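Local coordinates for protein kojibiose phosphorylase (Gut metagenome, PDB 6W0P) that is a carbohydrate-active enzyme of glycoside hydrolase family 65, combining a beta-rich N-terminal domain, a helical central catalytic domain and a small C-terminal domain, at residues D305-D308 / S309-Q312; E342-G346 / H347-D351; E600-Q603 / K604-L607. All blocks are in the same frame, centred on the assembly; numbering follows the deposited sequence.

Contact 1: D305-D308 / S309-Q312; sequences DGSD and SDQQ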
ATOM      1  N   ASP A 305     -32.264  27.071 -24.803  1.00 36.17           N
ATOM      2  CA  ASP A 305     -32.916  27.102 -26.134  1.00 36.54           C
ATOM      3  C   ASP A 305     -31.849  26.797 -27.183  1.00 35.88           C
ATOM      4  O   ASP A 305     -30.772  27.393 -27.105  1.00 34.90           O
ATOM      5  CB  ASP A 305     -33.610  28.439 -26.389  1.00 38.38           C
ATOM      6  CG  ASP A 305     -34.404  28.470 -27.679  1.00 38.83           C
ATOM      7  OD1 ASP A 305     -35.410  27.755 -27.763  1.00 41.51           O
ATOM      8  OD2 ASP A 305     -33.967  29.151 -28.608  1.00 41.01           O
ATOM      9  N   GLY A 306     -32.150  25.900 -28.119  1.00 35.36           N
ATOM     10  CA  GLY A 306     -31.249  25.557 -29.234  1.00 36.20           C
ATOM     11  C   GLY A 306     -30.570  24.218 -29.023  1.00 37.03           C
ATOM     12  O   GLY A 306     -29.841  23.804 -29.942  1.00 38.03           O
ATOM     13  N   SER A 307     -30.816  23.544 -27.884  1.00 35.64           N
ATOM     14  CA  SER A 307     -30.268  22.198 -27.572  1.00 35.54           C
ATOM     15  C   SER A 307     -31.221  21.436 -26.645  1.00 35.24           C
ATOM     16  O   SER A 307     -31.115  21.607 -25.440  1.00 35.08           O
ATOM     17  CB  SER A 307     -28.891  22.268 -26.985  1.00 34.62           C
ATOM     18  OG  SER A 307     -28.474  20.971 -26.584  1.00 34.73           O
ATOM     19  N   ASP A 308     -32.148  20.669 -27.217  1.00 35.76           N
ATOM     20  CA  ASP A 308     -33.111  19.813 -26.482  1.00 36.53           C
ATOM     21  C   ASP A 308     -32.312  18.867 -25.590  1.00 34.98           C
ATOM     22  O   ASP A 308     -32.775  18.571 -24.472  1.00 34.42           O
ATOM     23  CB  ASP A 308     -34.022  19.040 -27.441  1.00 38.64           C
ATOM     24  CG  ASP A 308     -34.910  19.944 -28.288  1.00 40.73           C
ATOM     25  OD1 ASP A 308     -35.249  21.061 -27.822  1.00 40.74           O
ATOM     26  OD2 ASP A 308     -35.280  19.511 -29.389  1.00 43.08           O
ATOM     27  N   SER A 309     -31.155  18.426 -26.084  1.00 34.16           N
ATOM     28  CA  SER A 309     -30.241  17.490 -25.390  1.00 33.37           C
ATOM     29  C   SER A 309     -29.710  18.154 -24.108  1.00 32.20           C
ATOM     30  O   SER A 309     -29.725  17.512 -23.025  1.00 32.81           O
ATOM     31  CB  SER A 309     -29.142  17.079 -26.303  1.00 34.00           C
ATOM     32  OG  SER A 309     -28.125  16.426 -25.544  1.00 36.28           O
ATOM     33  N   ASP A 310     -29.309  19.420 -24.186  1.00 30.79           N
ATOM     34  CA  ASP A 310     -28.768  20.143 -23.005  1.00 30.82           C
ATOM     35  C   ASP A 310     -29.935  20.540 -22.099  1.00 29.52           C
ATOM     36  O   ASP A 310     -29.760  20.562 -20.889  1.00 28.89           O
ATOM     37  CB  ASP A 310     -27.885  21.318 -23.422  1.00 31.65           C
ATOM     38  CG  ASP A 310     -26.458  20.931 -23.762  1.00 32.24           C
ATOM     39  OD1 ASP A 310     -25.996  19.898 -23.251  1.00 33.04           O
ATOM     40  OD2 ASP A 310     -25.809  21.697 -24.488  1.00 33.20           O
ATOM     41  N   GLN A 311     -31.085  20.874 -22.665  1.00 29.16           N
ATOM     42  CA  GLN A 311     -32.252  21.272 -21.840  1.00 29.18           C
ATOM     43  C   GLN A 311     -32.641  20.071 -20.969  1.00 28.50           C
ATOM     44  O   GLN A 311     -32.868  20.266 -19.768  1.00 28.73           O
ATOM     45  CB  GLN A 311     -33.421  21.774 -22.694  1.00 29.23           C
ATOM     46  CG  GLN A 311     -34.663  22.056 -21.862  1.00 28.88           C
ATOM     47  CD  GLN A 311     -34.475  23.201 -20.897  1.00 28.95           C
ATOM     48  OE1 GLN A 311     -34.814  24.338 -21.225  1.00 29.71           O
ATOM     49  NE2 GLN A 311     -33.922  22.929 -19.720  1.00 27.52           N
ATOM     50  N   GLN A 312     -32.722  18.874 -21.555  1.00 28.27           N
ATOM     51  CA  GLN A 312     -33.043  17.640 -20.794  1.00 27.72           C
ATOM     52  C   GLN A 312     -31.943  17.415 -19.765  1.00 26.99           C
ATOM     53  O   GLN A 312     -32.276  17.179 -18.604  1.00 28.11           O
ATOM     54  CB  GLN A 312     -33.173  16.407 -21.688  1.00 27.75           C
ATOM     55  CG  GLN A 312     -33.459  15.122 -20.914  1.00 27.66           C
ATOM     56  CD  GLN A 312     -33.623  13.959 -21.868  1.00 28.67           C
ATOM     57  OE1 GLN A 312     -32.789  13.756 -22.756  1.00 28.74           O
ATOM     58  NE2 GLN A 312     -34.714  13.205 -21.720  1.00 28.59           N
TER
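The backbone O of Ser-307 receives two N-H groups from the first turn of the helix that starts just after it. In the stronger bond Gln-311 N lies 2.9 Å from Ser-307 O, in its carbonyl plane with a C=O...N angle of 157°; the weaker, Asp-310 N to Ser-307 O at 3.1 Å, is badly bent. Asp-310 N makes its better bond with the hydroxyl of the same serine, Ser-307 OG, at 3.0 Å and an N-H...O angle of 150°, so one N-H is shared between the two oxygens of Ser-307. This is the N-cap bond: at the start of a helix the amides lack a preceding turn of carbonyls, and a short side chain ending in an oxygen can stand in for one. Serine suits the place because its OG, anti to the backbone N (chi1 174°), swings forward over the helix end, where it also touches Asp-310 CB at 3.2 Å.

One residue on, Asp-308 O accepts from Gln-312 N at 2.9 Å, and regular helical bonding has begun. Before the cap, Gly-306 takes a positive phi, tolerable because it has no CB to press against the O of Asp-305. Acidic Asp-308 and Asp-310 stand at the positive end of the helix dipole, which probably steadies their charge. The carboxylate of Asp-310, buried, is held by Trp-700 NE1 and Thr-649 OG1.

The turn carries the chain from strand 303-305, the edge of a sheet whose next strand is 702-709, into helix 308-324. Gln-311 OE1 accepts from Ile-304 N, within that strand, and its NE2 bonds Ile-302 O just before it, while Gln-312 bonds the backbone O of Arg-15 and Glu-10, and Asp-308 packs on Thr-11 of strand 10-11.

Contact 2: E342-G346 / H347-D351; sequences EAYSG and HAFWD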
ATOM      1  N   GLU A 342     -23.621   1.377  -4.925  1.00 32.22           N
ATOM      2  CA  GLU A 342     -22.700   0.867  -3.880  1.00 32.81           C
ATOM      3  C   GLU A 342     -21.322   1.510  -4.027  1.00 32.43           C
ATOM      4  O   GLU A 342     -20.744   1.910  -2.993  1.00 31.80           O
ATOM      5  CB  GLU A 342     -22.603  -0.654  -3.975  1.00 33.10           C
ATOM      6  CG  GLU A 342     -23.904  -1.322  -3.614  1.00 33.78           C
ATOM      7  CD  GLU A 342     -23.830  -2.826  -3.447  1.00 34.33           C
ATOM      8  OE1 GLU A 342     -22.751  -3.411  -3.719  1.00 35.70           O
ATOM      9  OE2 GLU A 342     -24.850  -3.396  -3.063  1.00 33.75           O
ATOM     10  N   ALA A 343     -20.795   1.572  -5.245  1.00 32.93           N
ATOM     11  CA  ALA A 343     -19.489   2.223  -5.531  1.00 33.64           C
ATOM     12  C   ALA A 343     -19.400   3.602  -4.838  1.00 33.52           C
ATOM     13  O   ALA A 343     -20.336   4.411  -4.984  1.00 32.91           O
ATOM     14  CB  ALA A 343     -19.282   2.328  -7.026  1.00 33.30           C
ATOM     15  N   TYR A 344     -18.319   3.823  -4.074  1.00 34.64           N
ATOM     16  CA  TYR A 344     -17.953   5.049  -3.302  1.00 35.41           C
ATOM     17  C   TYR A 344     -18.738   5.115  -1.993  1.00 34.65           C
ATOM     18  O   TYR A 344     -18.578   6.099  -1.245  1.00 33.53           O
ATOM     19  CB  TYR A 344     -18.093   6.357  -4.099  1.00 37.22           C
ATOM     20  CG  TYR A 344     -17.014   6.606  -5.127  1.00 39.40           C
ATOM     21  CD1 TYR A 344     -15.703   6.190  -4.935  1.00 41.62           C
ATOM     22  CD2 TYR A 344     -17.301   7.294  -6.297  1.00 42.18           C
ATOM     23  CE1 TYR A 344     -14.716   6.434  -5.879  1.00 43.28           C
ATOM     24  CE2 TYR A 344     -16.329   7.565  -7.244  1.00 42.66           C
ATOM     25  CZ  TYR A 344     -15.037   7.117  -7.043  1.00 44.95           C
ATOM     26  OH  TYR A 344     -14.102   7.344  -8.012  1.00 49.10           O
ATOM     27  N   SER A 345     -19.525   4.086  -1.686  1.00 34.52           N
ATOM     28  CA  SER A 345     -19.896   3.730  -0.286  1.00 34.73           C
ATOM     29  C   SER A 345     -20.805   4.790   0.346  1.00 34.44           C
ATOM     30  O   SER A 345     -20.939   4.811   1.602  1.00 33.59           O
ATOM     31  CB  SER A 345     -18.653   3.496   0.556  1.00 35.58           C
ATOM     32  OG  SER A 345     -17.890   2.383   0.070  1.00 35.92           O
ATOM     33  N   GLY A 346     -21.448   5.624  -0.482  1.00 33.63           N
ATOM     34  CA  GLY A 346     -22.241   6.755   0.014  1.00 33.29           C
ATOM     35  C   GLY A 346     -21.356   7.745   0.737  1.00 33.10           C
ATOM     36  O   GLY A 346     -21.924   8.545   1.565  1.00 34.90           O
ATOM     37  N   HIS A 347     -20.040   7.698   0.466  1.00 31.09           N
ATOM     38  CA  HIS A 347     -19.010   8.525   1.168  1.00 30.95           C
ATOM     39  C   HIS A 347     -19.074   9.985   0.699  1.00 29.69           C
ATOM     40  O   HIS A 347     -19.310  10.192  -0.483  1.00 28.96           O
ATOM     41  CB  HIS A 347     -17.580   8.024   0.943  1.00 31.10           C
ATOM     42  CG  HIS A 347     -17.244   6.783   1.691  1.00 31.78           C
ATOM     43  ND1 HIS A 347     -16.151   6.008   1.353  1.00 32.15           N
ATOM     44  CD2 HIS A 347     -17.851   6.183   2.738  1.00 32.19           C
ATOM     45  CE1 HIS A 347     -16.092   4.971   2.161  1.00 32.28           C
ATOM     46  NE2 HIS A 347     -17.141   5.056   3.024  1.00 32.93           N
ATOM     47  N   ALA A 348     -18.887  10.921   1.628  1.00 28.89           N
ATOM     48  CA  ALA A 348     -18.631  12.356   1.397  1.00 28.83           C
ATOM     49  C   ALA A 348     -17.145  12.518   1.108  1.00 28.73           C
ATOM     50  O   ALA A 348     -16.322  11.837   1.777  1.00 29.01           O
ATOM     51  CB  ALA A 348     -19.012  13.183   2.605  1.00 28.77           C
ATOM     52  N   PHE A 349     -16.818  13.388   0.158  1.00 28.29           N
ATOM     53  CA  PHE A 349     -15.431  13.800  -0.162  1.00 28.24           C
ATOM     54  C   PHE A 349     -15.365  15.321  -0.035  1.00 27.82           C
ATOM     55  O   PHE A 349     -16.428  15.959   0.126  1.00 27.05           O
ATOM     56  CB  PHE A 349     -15.032  13.291  -1.549  1.00 28.71           C
ATOM     57  CG  PHE A 349     -15.002  11.790  -1.694  1.00 30.23           C
ATOM     58  CD1 PHE A 349     -16.173  11.058  -1.824  1.00 30.56           C
ATOM     59  CD2 PHE A 349     -13.798  11.101  -1.682  1.00 30.50           C
ATOM     60  CE1 PHE A 349     -16.135   9.678  -1.966  1.00 30.87           C
ATOM     61  CE2 PHE A 349     -13.770   9.721  -1.791  1.00 30.67           C
ATOM     62  CZ  PHE A 349     -14.934   9.010  -1.945  1.00 30.61           C
ATOM     63  N   TRP A 350     -14.158  15.888  -0.131  1.00 27.90           N
ATOM     64  CA  TRP A 350     -13.919  17.356  -0.077  1.00 27.91           C
ATOM     65  C   TRP A 350     -14.761  18.079  -1.149  1.00 28.59           C
ATOM     66  O   TRP A 350     -14.999  19.290  -0.946  1.00 27.72           O
ATOM     67  CB  TRP A 350     -12.427  17.629  -0.245  1.00 27.78           C
ATOM     68  CG  TRP A 350     -11.976  17.523  -1.670  1.00 27.47           C
ATOM     69  CD1 TRP A 350     -11.992  16.416  -2.472  1.00 27.01           C
ATOM     70  CD2 TRP A 350     -11.424  18.591  -2.455  1.00 27.06           C
ATOM     71  NE1 TRP A 350     -11.503  16.732  -3.707  1.00 27.25           N
ATOM     72  CE2 TRP A 350     -11.158  18.062  -3.732  1.00 27.32           C
ATOM     73  CE3 TRP A 350     -11.160  19.944  -2.208  1.00 27.66           C
ATOM     74  CZ2 TRP A 350     -10.598  18.841  -4.750  1.00 27.72           C
ATOM     75  CZ3 TRP A 350     -10.612  20.712  -3.215  1.00 27.68           C
ATOM     76  CH2 TRP A 350     -10.357  20.175  -4.480  1.00 27.56           C
ATOM     77  N   ASP A 351     -15.176  17.332  -2.204  1.00 29.20           N
ATOM     78  CA  ASP A 351     -16.090  17.740  -3.317  0.60 29.31           C
ATOM     79  C   ASP A 351     -17.360  18.397  -2.785  1.00 29.84           C
ATOM     80  O   ASP A 351     -17.864  19.315  -3.462  1.00 29.71           O
ATOM     81  CB  ASP A 351     -16.671  16.557  -4.117  0.60 29.16           C
ATOM     82  CG  ASP A 351     -15.664  15.666  -4.806  0.60 28.37           C
ATOM     83  OD1 ASP A 351     -14.736  15.222  -4.118  0.60 27.31           O
ATOM     84  OD2 ASP A 351     -15.816  15.452  -6.043  0.60 28.93           O
TER
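His-347 folds back over the tight turn that precedes it. Its CB lies 3.1 Å from Tyr-344 O, the same oxygen that accepts from His-347 N at 2.8 Å to close a type I' turn. CG, anti to the carbonyl carbon (chi1 -74°), remains near that oxygen and leads the ring across Ser-345. From there the methylene of Ser-345 sits over the centre of one imidazole face: CB is 3.3 Å from the ring centroid and 13° off the normal, a CH-pi contact. CE1 and NE2 at the far side of the ring lie about as near to this carbon; NE2 bonds the backbone O of His-83, and the ring of His-83 also meets the imidazole.

Ser-345 and Gly-346, the central pair of the turn, both have positive phi, and glycine adopts this left-handed backbone easily. A type II turn from Glu-342 to Ser-345 overlaps it, sharing Tyr-344 and Ser-345. The ring of Tyr-344 goes another way, taking the edge of Phe-349 against its face, T-shaped, with centroids 5.6 Å apart and planes at 69°.

Since a carbonyl oxygen can only accept, the bond to His-83 implies that NE2 carries a proton. The hydroxyl on Ser-345 CB probably makes that carbon's hydrogens slightly positive, which would help them rest on the pi cloud of a ring already oriented by its bond.

Contact 3: E600-Q603 / K604-L607; sequences EFSQ and KQLL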
ATOM      1  N   GLU A 600      -9.764  37.562  -6.361  1.00 36.95           N
ATOM      2  CA  GLU A 600      -8.471  38.170  -5.934  0.50 36.77           C
ATOM      3  C   GLU A 600      -7.423  38.120  -7.052  1.00 36.20           C
ATOM      4  O   GLU A 600      -6.336  38.715  -6.865  1.00 36.20           O
ATOM      5  CB  GLU A 600      -7.918  37.432  -4.718  0.50 37.19           C
ATOM      6  CG  GLU A 600      -8.654  37.782  -3.445  0.50 37.58           C
ATOM      7  CD  GLU A 600      -8.551  36.738  -2.356  0.50 37.38           C
ATOM      8  OE1 GLU A 600      -7.567  35.954  -2.370  0.50 37.45           O
ATOM      9  OE2 GLU A 600      -9.463  36.715  -1.505  0.50 37.16           O
ATOM     10  N   PHE A 601      -7.702  37.432  -8.160  1.00 34.60           N
ATOM     11  CA  PHE A 601      -6.658  37.233  -9.188  1.00 34.27           C
ATOM     12  C   PHE A 601      -7.021  38.021 -10.438  1.00 34.22           C
ATOM     13  O   PHE A 601      -8.170  37.971 -10.862  1.00 34.33           O
ATOM     14  CB  PHE A 601      -6.419  35.751  -9.446  1.00 34.09           C
ATOM     15  CG  PHE A 601      -5.854  35.040  -8.242  1.00 34.17           C
ATOM     16  CD1 PHE A 601      -4.569  35.315  -7.792  1.00 34.33           C
ATOM     17  CD2 PHE A 601      -6.616  34.118  -7.547  1.00 33.76           C
ATOM     18  CE1 PHE A 601      -4.051  34.676  -6.674  1.00 33.96           C
ATOM     19  CE2 PHE A 601      -6.103  33.482  -6.427  1.00 33.71           C
ATOM     20  CZ  PHE A 601      -4.822  33.759  -6.001  1.00 33.87           C
ATOM     21  N   SER A 602      -6.039  38.723 -10.999  1.00 34.88           N
ATOM     22  CA  SER A 602      -6.213  39.571 -12.200  1.00 35.40           C
ATOM     23  C   SER A 602      -6.386  38.660 -13.412  1.00 36.78           C
ATOM     24  O   SER A 602      -6.071  37.433 -13.294  1.00 36.60           O
ATOM     25  CB  SER A 602      -5.043  40.494 -12.356  1.00 35.71           C
ATOM     26  OG  SER A 602      -3.852  39.782 -12.643  1.00 35.32           O
ATOM     27  N   GLN A 603      -6.852  39.224 -14.523  1.00 37.40           N
ATOM     28  CA  GLN A 603      -6.898  38.565 -15.847  1.00 39.07           C
ATOM     29  C   GLN A 603      -5.542  37.932 -16.151  1.00 38.64           C
ATOM     30  O   GLN A 603      -5.515  36.810 -16.705  1.00 38.12           O
ATOM     31  CB  GLN A 603      -7.221  39.564 -16.960  1.00 41.57           C
ATOM     32  CG  GLN A 603      -8.639  40.094 -16.878  1.00 44.18           C
ATOM     33  CD  GLN A 603      -9.640  38.980 -17.043  1.00 47.13           C
ATOM     34  OE1 GLN A 603      -9.687  38.322 -18.083  1.00 50.39           O
ATOM     35  NE2 GLN A 603     -10.438  38.754 -16.009  1.00 47.91           N
ATOM     36  N   LYS A 604      -4.463  38.659 -15.882  1.00 38.32           N
ATOM     37  CA  LYS A 604      -3.092  38.257 -16.289  1.00 38.27           C
ATOM     38  C   LYS A 604      -2.618  37.084 -15.419  1.00 35.89           C
ATOM     39  O   LYS A 604      -1.925  36.220 -15.945  1.00 35.19           O
ATOM     40  CB  LYS A 604      -2.135  39.450 -16.196  1.00 40.19           C
ATOM     41  CG  LYS A 604      -2.238  40.430 -17.356  1.00 41.73           C
ATOM     42  CD  LYS A 604      -1.277  41.602 -17.248  1.00 43.19           C
ATOM     43  CE  LYS A 604      -1.215  42.416 -18.528  1.00 44.57           C
ATOM     44  NZ  LYS A 604      -0.388  43.629 -18.353  1.00 46.03           N
ATOM     45  N   GLN A 605      -2.952  37.075 -14.130  1.00 34.38           N
ATOM     46  CA  GLN A 605      -2.567  35.967 -13.197  1.00 32.95           C
ATOM     47  C   GLN A 605      -3.245  34.656 -13.605  1.00 31.50           C
ATOM     48  O   GLN A 605      -2.542  33.622 -13.705  1.00 30.78           O
ATOM     49  CB  GLN A 605      -2.893  36.348 -11.759  1.00 31.93           C
ATOM     50  CG  GLN A 605      -1.886  37.353 -11.206  1.00 32.16           C
ATOM     51  CD  GLN A 605      -2.290  37.812  -9.832  1.00 31.71           C
ATOM     52  OE1 GLN A 605      -3.448  38.152  -9.602  1.00 31.14           O
ATOM     53  NE2 GLN A 605      -1.347  37.759  -8.905  1.00 31.83           N
ATOM     54  N   LEU A 606      -4.553  34.711 -13.837  1.00 30.73           N
ATOM     55  CA  LEU A 606      -5.351  33.549 -14.307  1.00 30.21           C
ATOM     56  C   LEU A 606      -4.816  33.065 -15.656  1.00 29.76           C
ATOM     57  O   LEU A 606      -4.696  31.830 -15.826  1.00 28.89           O
ATOM     58  CB  LEU A 606      -6.816  33.956 -14.396  1.00 30.18           C
ATOM     59  CG  LEU A 606      -7.490  34.260 -13.065  1.00 30.27           C
ATOM     60  CD1 LEU A 606      -8.713  35.127 -13.286  1.00 30.45           C
ATOM     61  CD2 LEU A 606      -7.888  32.959 -12.366  1.00 30.16           C
ATOM     62  N   LEU A 607      -4.507  33.968 -16.587  1.00 29.66           N
ATOM     63  CA  LEU A 607      -4.082  33.533 -17.949  1.00 30.33           C
ATOM     64  C   LEU A 607      -2.687  32.900 -17.843  1.00 30.08           C
ATOM     65  O   LEU A 607      -2.474  31.843 -18.449  1.00 30.48           O
ATOM     66  CB  LEU A 607      -4.164  34.700 -18.943  1.00 31.10           C
ATOM     67  CG  LEU A 607      -3.670  34.455 -20.378  1.00 32.02           C
ATOM     68  CD1 LEU A 607      -4.629  33.606 -21.188  1.00 32.08           C
ATOM     69  CD2 LEU A 607      -3.448  35.781 -21.117  1.00 32.96           C
TER
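Ser-602 and Gln-605 exchange hydrogen bonds. Gln-605 OE1 accepts from Ser-602 N at 3.0 Å, a nearly straight bond (166°) made in the carbonyl plane on a lone pair of the amide, and Ser-602 OG accepts from Gln-605 N at 3.2 Å. For the second bond OG stands between the backbone N and the carbonyl carbon (chi1 66°), which points it along the chain toward the helix. For the first, the glutamine leaves the helix with CG beside its own N and then runs extended, so that its amide doubles back past the serine. The same OE1 lies at the edge of the Phe-601 ring, 3.5 Å from CD1, where the ring hydrogens carry slight positive charge; ring and amide planes are 62° apart.

Next to these polar bonds is an apolar contact. Phe-601, just before the cap, sets its CB 4.1 Å from Leu-606 CG, reaching over the first helical turn. Leu-606 N bonds Ser-602 O at 3.2 Å, almost linearly, which places Leu-606 one turn on from the cap, and Leu-607 N to Gln-603 O at 3.0 Å continues the helical pattern.

Farther out, Tyr-539 OH bonds Gln-605 NE2 and so helps fix which way round the amide is turned. Met-594, on helix 590-596, touches both Phe-601 and Leu-606, and Ile-635 lies against Leu-606.

Reciprocal bonding between the N-cap and the third helical residue defines a capping box, and apolar contact between the residue before the cap and the fourth helical residue is the hydrophobic staple. Together they are a classic start for an alpha helix, here helix 603-613 in the helical catalytic domain.

How the contacts relate
The three contacts follow one another in series along the chain; none nests in or crosses another. Contact 1 comes first, turning the chain from edge strand 303-305 into helix 308-324. Contact 2, its centre about 8 Å from that of the chain, lies in the long loop beyond that helix, where two overlapping turns fold the chain before it enters helix 351-361. Contact 3, far along and near the surface, ends the loop after helix 590-596 and opens helix 603-613. Their centres stand 30 to 33 Å apart and they do not touch. Contacts 1 and 3 each start a helix with a serine cap, whereas contact 2 shapes a central loop reaching toward residues 83-85.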